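Local coordinates for uncharacterized protein (Wolinella succinogenes, PDB 3JYG), which is of unknown function but belongs to the 6-pyruvoyl tetrahydropterin synthase family and binds a zinc ion, at residues 83-88 / 98-103; 165-170 / 175-180. One frame throughout, in Å; residues are numbered along the deposited sequence.

Interaction 1 (83-88 / 98-103); sequences IDIDDP and ADKSAL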
# COMPACT_ATOMS: atom_id res chain seq x y z
N ILE A 83 -7.78 -22.69 -14.51
CA ILE A 83 -6.92 -23.44 -15.43
C ILE A 83 -6.94 -22.80 -16.83
O ILE A 83 -7.99 -22.44 -17.35
CB ILE A 83 -7.30 -24.90 -15.47
CG1 ILE A 83 -6.22 -25.73 -16.20
CG2 ILE A 83 -8.71 -25.05 -16.12
CD1 ILE A 83 -6.44 -27.31 -16.15
N ASP A 84 -5.74 -22.66 -17.40
CA ASP A 84 -5.61 -22.22 -18.78
C ASP A 84 -6.23 -23.30 -19.69
O ASP A 84 -5.93 -24.49 -19.56
CB ASP A 84 -4.11 -21.92 -19.06
CG ASP A 84 -3.83 -21.35 -20.47
OD1 ASP A 84 -4.70 -21.29 -21.34
OD2 ASP A 84 -2.68 -20.93 -20.71
N ILE A 85 -7.16 -22.89 -20.57
CA ILE A 85 -7.59 -23.76 -21.68
C ILE A 85 -6.40 -24.46 -22.38
O ILE A 85 -6.53 -25.58 -22.82
CB ILE A 85 -8.49 -23.00 -22.72
CG1 ILE A 85 -9.17 -23.92 -23.74
CG2 ILE A 85 -7.76 -21.81 -23.43
CD1 ILE A 85 -10.23 -24.88 -23.11
N ASP A 86 -5.26 -23.79 -22.49
CA ASP A 86 -4.15 -24.40 -23.20
C ASP A 86 -3.10 -25.00 -22.34
O ASP A 86 -2.02 -25.25 -22.79
CB ASP A 86 -3.49 -23.39 -24.12
CG ASP A 86 -4.24 -23.25 -25.45
OD1 ASP A 86 -5.05 -24.15 -25.79
OD2 ASP A 86 -4.02 -22.24 -26.14
N ASP A 87 -3.39 -25.17 -21.06
CA ASP A 87 -2.52 -25.94 -20.19
C ASP A 87 -2.41 -27.34 -20.78
O ASP A 87 -3.42 -27.96 -21.09
CB ASP A 87 -3.13 -25.97 -18.76
CG ASP A 87 -2.21 -26.61 -17.73
OD1 ASP A 87 -1.49 -27.59 -18.06
OD2 ASP A 87 -2.21 -26.13 -16.57
N PRO A 88 -1.18 -27.88 -20.92
CA PRO A 88 -0.98 -29.23 -21.48
C PRO A 88 -1.65 -30.32 -20.64
O PRO A 88 -1.90 -31.43 -21.15
CB PRO A 88 0.53 -29.43 -21.36
CG PRO A 88 1.09 -28.05 -21.33
CD PRO A 88 0.10 -27.19 -20.65
N ALA A 98 -11.86 -33.48 -22.99
CA ALA A 98 -10.52 -33.40 -23.60
C ALA A 98 -10.53 -32.65 -24.95
O ALA A 98 -9.54 -32.03 -25.33
CB ALA A 98 -9.89 -34.81 -23.74
N ASP A 99 -11.68 -32.63 -25.63
CA ASP A 99 -11.78 -31.94 -26.91
C ASP A 99 -12.04 -30.44 -26.73
O ASP A 99 -12.06 -29.69 -27.71
CB ASP A 99 -12.83 -32.59 -27.84
CG ASP A 99 -14.28 -32.33 -27.41
OD1 ASP A 99 -14.57 -31.59 -26.44
OD2 ASP A 99 -15.16 -32.89 -28.10
N LYS A 100 -12.31 -30.03 -25.48
CA LYS A 100 -12.53 -28.63 -25.15
C LYS A 100 -13.68 -28.03 -25.95
O LYS A 100 -13.71 -26.81 -26.17
CB LYS A 100 -11.28 -27.77 -25.42
CG LYS A 100 -9.96 -28.32 -24.89
CD LYS A 100 -8.84 -27.38 -25.37
CE LYS A 100 -7.52 -27.85 -24.86
NZ LYS A 100 -6.36 -27.00 -25.28
N SER A 101 -14.63 -28.85 -26.41
CA SER A 101 -15.77 -28.27 -27.11
C SER A 101 -16.95 -27.95 -26.21
O SER A 101 -17.60 -26.93 -26.43
CB SER A 101 -16.28 -29.16 -28.25
OG SER A 101 -16.79 -30.36 -27.69
N ALA A 102 -17.26 -28.82 -25.26
CA ALA A 102 -18.50 -28.68 -24.48
C ALA A 102 -18.22 -27.77 -23.27
O ALA A 102 -18.38 -28.19 -22.12
CB ALA A 102 -19.04 -30.07 -24.04
N LEU A 103 -17.78 -26.55 -23.54
CA LEU A 103 -17.51 -25.57 -22.47
C LEU A 103 -18.46 -24.45 -22.69
O LEU A 103 -18.78 -24.13 -23.83
CB LEU A 103 -16.08 -25.02 -22.54
CG LEU A 103 -14.92 -26.00 -22.60
CD1 LEU A 103 -13.65 -25.19 -22.66
CD2 LEU A 103 -14.95 -26.90 -21.40
O HOH W 1 -4.07 -28.34 -23.71

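Interaction 2 (165-170 / 175-180); sequences SVEFLE and RARVYN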
# COMPACT_ATOMS: atom_id res chain seq x y z
N SER A 165 -6.31 1.52 -12.16
CA SER A 165 -5.57 0.25 -12.17
C SER A 165 -6.24 -0.83 -11.33
O SER A 165 -7.20 -0.57 -10.58
CB SER A 165 -4.14 0.45 -11.68
OG SER A 165 -4.16 0.81 -10.27
N VAL A 166 -5.73 -2.05 -11.46
CA VAL A 166 -6.14 -3.17 -10.62
C VAL A 166 -4.88 -3.83 -10.08
O VAL A 166 -3.92 -4.02 -10.81
CB VAL A 166 -6.87 -4.19 -11.46
CG1 VAL A 166 -7.08 -5.51 -10.70
CG2 VAL A 166 -8.18 -3.61 -11.93
N GLU A 167 -4.88 -4.13 -8.79
CA GLU A 167 -3.79 -4.89 -8.20
C GLU A 167 -4.28 -6.30 -7.92
O GLU A 167 -5.44 -6.53 -7.55
CB GLU A 167 -3.32 -4.27 -6.86
CG GLU A 167 -2.83 -2.83 -6.96
CD GLU A 167 -2.37 -2.30 -5.60
OE1 GLU A 167 -3.04 -1.37 -5.09
OE2 GLU A 167 -1.39 -2.87 -5.04
N PHE A 168 -3.38 -7.25 -8.09
CA PHE A 168 -3.67 -8.62 -7.65
C PHE A 168 -2.51 -9.16 -6.81
O PHE A 168 -1.37 -9.29 -7.29
CB PHE A 168 -4.05 -9.52 -8.83
CG PHE A 168 -4.46 -10.90 -8.40
CD1 PHE A 168 -5.74 -11.13 -7.85
CD2 PHE A 168 -3.56 -11.96 -8.45
CE1 PHE A 168 -6.12 -12.43 -7.39
CE2 PHE A 168 -3.93 -13.26 -7.98
CZ PHE A 168 -5.23 -13.48 -7.49
N LEU A 169 -2.82 -9.40 -5.52
CA LEU A 169 -1.85 -9.94 -4.57
C LEU A 169 -1.94 -11.48 -4.60
O LEU A 169 -3.00 -12.08 -4.34
CB LEU A 169 -2.06 -9.36 -3.15
CG LEU A 169 -1.83 -7.89 -2.76
CD1 LEU A 169 -2.62 -6.94 -3.60
CD2 LEU A 169 -2.17 -7.61 -1.27
N GLU A 170 -0.84 -12.10 -4.99
CA GLU A 170 -0.72 -13.54 -5.06
C GLU A 170 -0.40 -14.10 -3.64
O GLU A 170 -0.83 -15.20 -3.26
CB GLU A 170 0.44 -13.85 -6.00
CG GLU A 170 0.73 -15.29 -6.19
CD GLU A 170 2.05 -15.47 -6.91
OE1 GLU A 170 2.19 -14.91 -8.04
OE2 GLU A 170 2.92 -16.15 -6.34
N ARG A 175 2.95 -9.11 -5.41
CA ARG A 175 1.77 -8.62 -6.09
C ARG A 175 2.06 -7.99 -7.45
O ARG A 175 3.20 -7.60 -7.74
CB ARG A 175 1.06 -7.63 -5.21
CG ARG A 175 1.88 -6.44 -4.81
CD ARG A 175 1.24 -5.83 -3.56
NE ARG A 175 2.08 -4.78 -3.00
CZ ARG A 175 2.91 -4.92 -1.96
NH1 ARG A 175 3.61 -3.85 -1.59
NH2 ARG A 175 3.03 -6.07 -1.29
N ALA A 176 1.02 -7.96 -8.26
CA ALA A 176 1.05 -7.41 -9.58
C ALA A 176 0.10 -6.23 -9.62
O ALA A 176 -0.83 -6.13 -8.82
CB ALA A 176 0.62 -8.44 -10.59
N ARG A 177 0.34 -5.35 -10.57
CA ARG A 177 -0.51 -4.21 -10.77
C ARG A 177 -0.50 -3.98 -12.28
O ARG A 177 0.54 -4.17 -12.97
CB ARG A 177 0.03 -3.02 -10.00
CG ARG A 177 -0.96 -1.83 -9.83
CD ARG A 177 -0.54 -0.87 -8.72
NE ARG A 177 -1.57 0.14 -8.56
CZ ARG A 177 -1.64 1.03 -7.58
NH1 ARG A 177 -0.77 1.01 -6.58
NH2 ARG A 177 -2.64 1.92 -7.58
N VAL A 178 -1.69 -3.68 -12.80
CA VAL A 178 -1.79 -3.27 -14.18
C VAL A 178 -2.48 -1.90 -14.22
O VAL A 178 -3.57 -1.72 -13.66
CB VAL A 178 -2.53 -4.32 -15.04
CG1 VAL A 178 -2.67 -3.81 -16.48
CG2 VAL A 178 -1.81 -5.72 -15.00
N TYR A 179 -1.83 -0.94 -14.88
CA TYR A 179 -2.25 0.43 -14.94
C TYR A 179 -2.93 0.69 -16.28
O TYR A 179 -2.39 0.37 -17.33
CB TYR A 179 -1.04 1.36 -14.83
CG TYR A 179 -0.57 1.55 -13.43
CD1 TYR A 179 -1.24 2.41 -12.55
CD2 TYR A 179 0.54 0.86 -12.96
CE1 TYR A 179 -0.79 2.57 -11.21
CE2 TYR A 179 0.98 1.03 -11.65
CZ TYR A 179 0.32 1.86 -10.80
OH TYR A 179 0.78 2.01 -9.54
N ASN A 180 -4.11 1.28 -16.19
CA ASN A 180 -4.85 1.70 -17.34
C ASN A 180 -4.33 3.09 -17.69
O ASN A 180 -4.89 4.12 -17.26
CB ASN A 180 -6.34 1.73 -17.04
CG ASN A 180 -7.15 2.19 -18.21
OD1 ASN A 180 -6.64 2.31 -19.31
ND2 ASN A 180 -8.42 2.49 -17.97

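Interaction 1 (83-88 / 98-103)
Lys100 lays the aliphatic part of its side chain across Ile85 and carries its ammonium group on to the backbone beyond, where the type I beta turn Asp84–Asp87 takes the chain out of strand 80-84. Its CD meets Ile85 CD1 at 3.6 Å. The chain is extended all the way beyond CG, which gives it the length to reach the turn from a loop whose backbone stays well apart. At its tip NZ donates to Ile85 O at 2.8 Å, coming in 34° off the carbonyl plane, and forms a weak hydrogen bond, part of a salt bridge, to Asp86 OD1 at 3.2 Å. A lysine suits this place because one residue supplies both the greasy stem and the charged end. With Ile85 CG1 anti to the backbone N (chi1 -169°) and the chain then bent at chi2, CD1 lies between Lys100 and Leu103. The contact of Ile85 CD1 with Leu103 CD1, 3.5 Å, is tight for two methyl groups. Phe90 of helix 90-93 also packs on Ile85 and Lys100, and Leu103 continues onto Ala111 and Val113 of strand 110-113.

Aspartates shape both backbones. Asp84 OD1 accepts from Asp86 N in an Asx turn, met from above the carboxylate plane, while its OD2 is bonded to Trp20. In the loop, Asp99 OD1 makes a second Asx turn with Ser101 N and also accepts from Ser101 OG, both donors approaching one face of the carboxylate. A water completes the grip on the ammonium group: it accepts from Lys100 NZ at 3.1 Å and donates to Asp87 O at 2.7 Å.

Interaction 2 (165-170 / 175-180)
Val166 and Val178 exchange two backbone hydrogen bonds as a hydrogen-bonded antiparallel pair, and Phe168 with Ala176 does the same; the axes of segments 165-169 and 175-180 approach to 4.6 Å, their directions 167° apart. Between these pairs Glu167 faces Arg177 in a non-hydrogen-bonded position, where Glu167 CA makes a CA-H...O contact with Ala176 O at 3.3 Å.

The polar side-chain contacts lie on the face bearing Ser165, Glu167 and Arg177. Arg177 NE donates to Ser165 OG at 3.2 Å, with the hydroxyl oxygen in the guanidinium plane. Ser165 OG sits between its own backbone N and carbonyl carbon (chi1 67°), turned toward that edge. The Glu167 carboxylate lies stacked over one guanidinium face, the two planes 4° apart; OE1 is 3.6 Å from Arg177 NH1, a long salt bridge of charge alone. The same OE1 is hydrogen-bonded to His49 of strand 40-52. Tyr179 OH lies over the opposite guanidinium face, and both it and Glu167 OE1 are offset toward the rim.

Apolar contact is made by stems. Glu167 CG rests on Arg177 CD at 3.5 Å, and Leu169 lies alongside Arg175, its CG 3.8 Å from Arg175 CD. Glu167, Arg175 and Arg177 are partly exposed, and long residues suit such places, since their methylenes pack while their charged ends find partners: Arg175 reaches Glu10 of the second subunit. On the other face the compact Val166 and Val178 lie under helix 141-155.

This is a two-stranded antiparallel beta hairpin at the edge of the chain's sheet, and strand 174-180 pairs with a strand of the second subunit, so the sheet continues across the interface.

From the N terminus, the chain first runs through strands 3-17 and 40-52, which carry the zinc ligands His17, His40 and His42, before reaching interaction 1. That contact closes a short loop containing helix 90-93, tying the end of strand 80-84 to the approach to strand 103-105. Helix 141-155 then leads to strand 162-169, and interaction 2 closes a tighter hairpin. The two loops follow in series, neither nesting nor crossing. Their centres lie 26 Å apart, on opposite sides of the chain's centre, yet both reach one mixed sheet: interaction 1 near one of the strands outermost within this chain, interaction 2 at the other, where the second subunit joins.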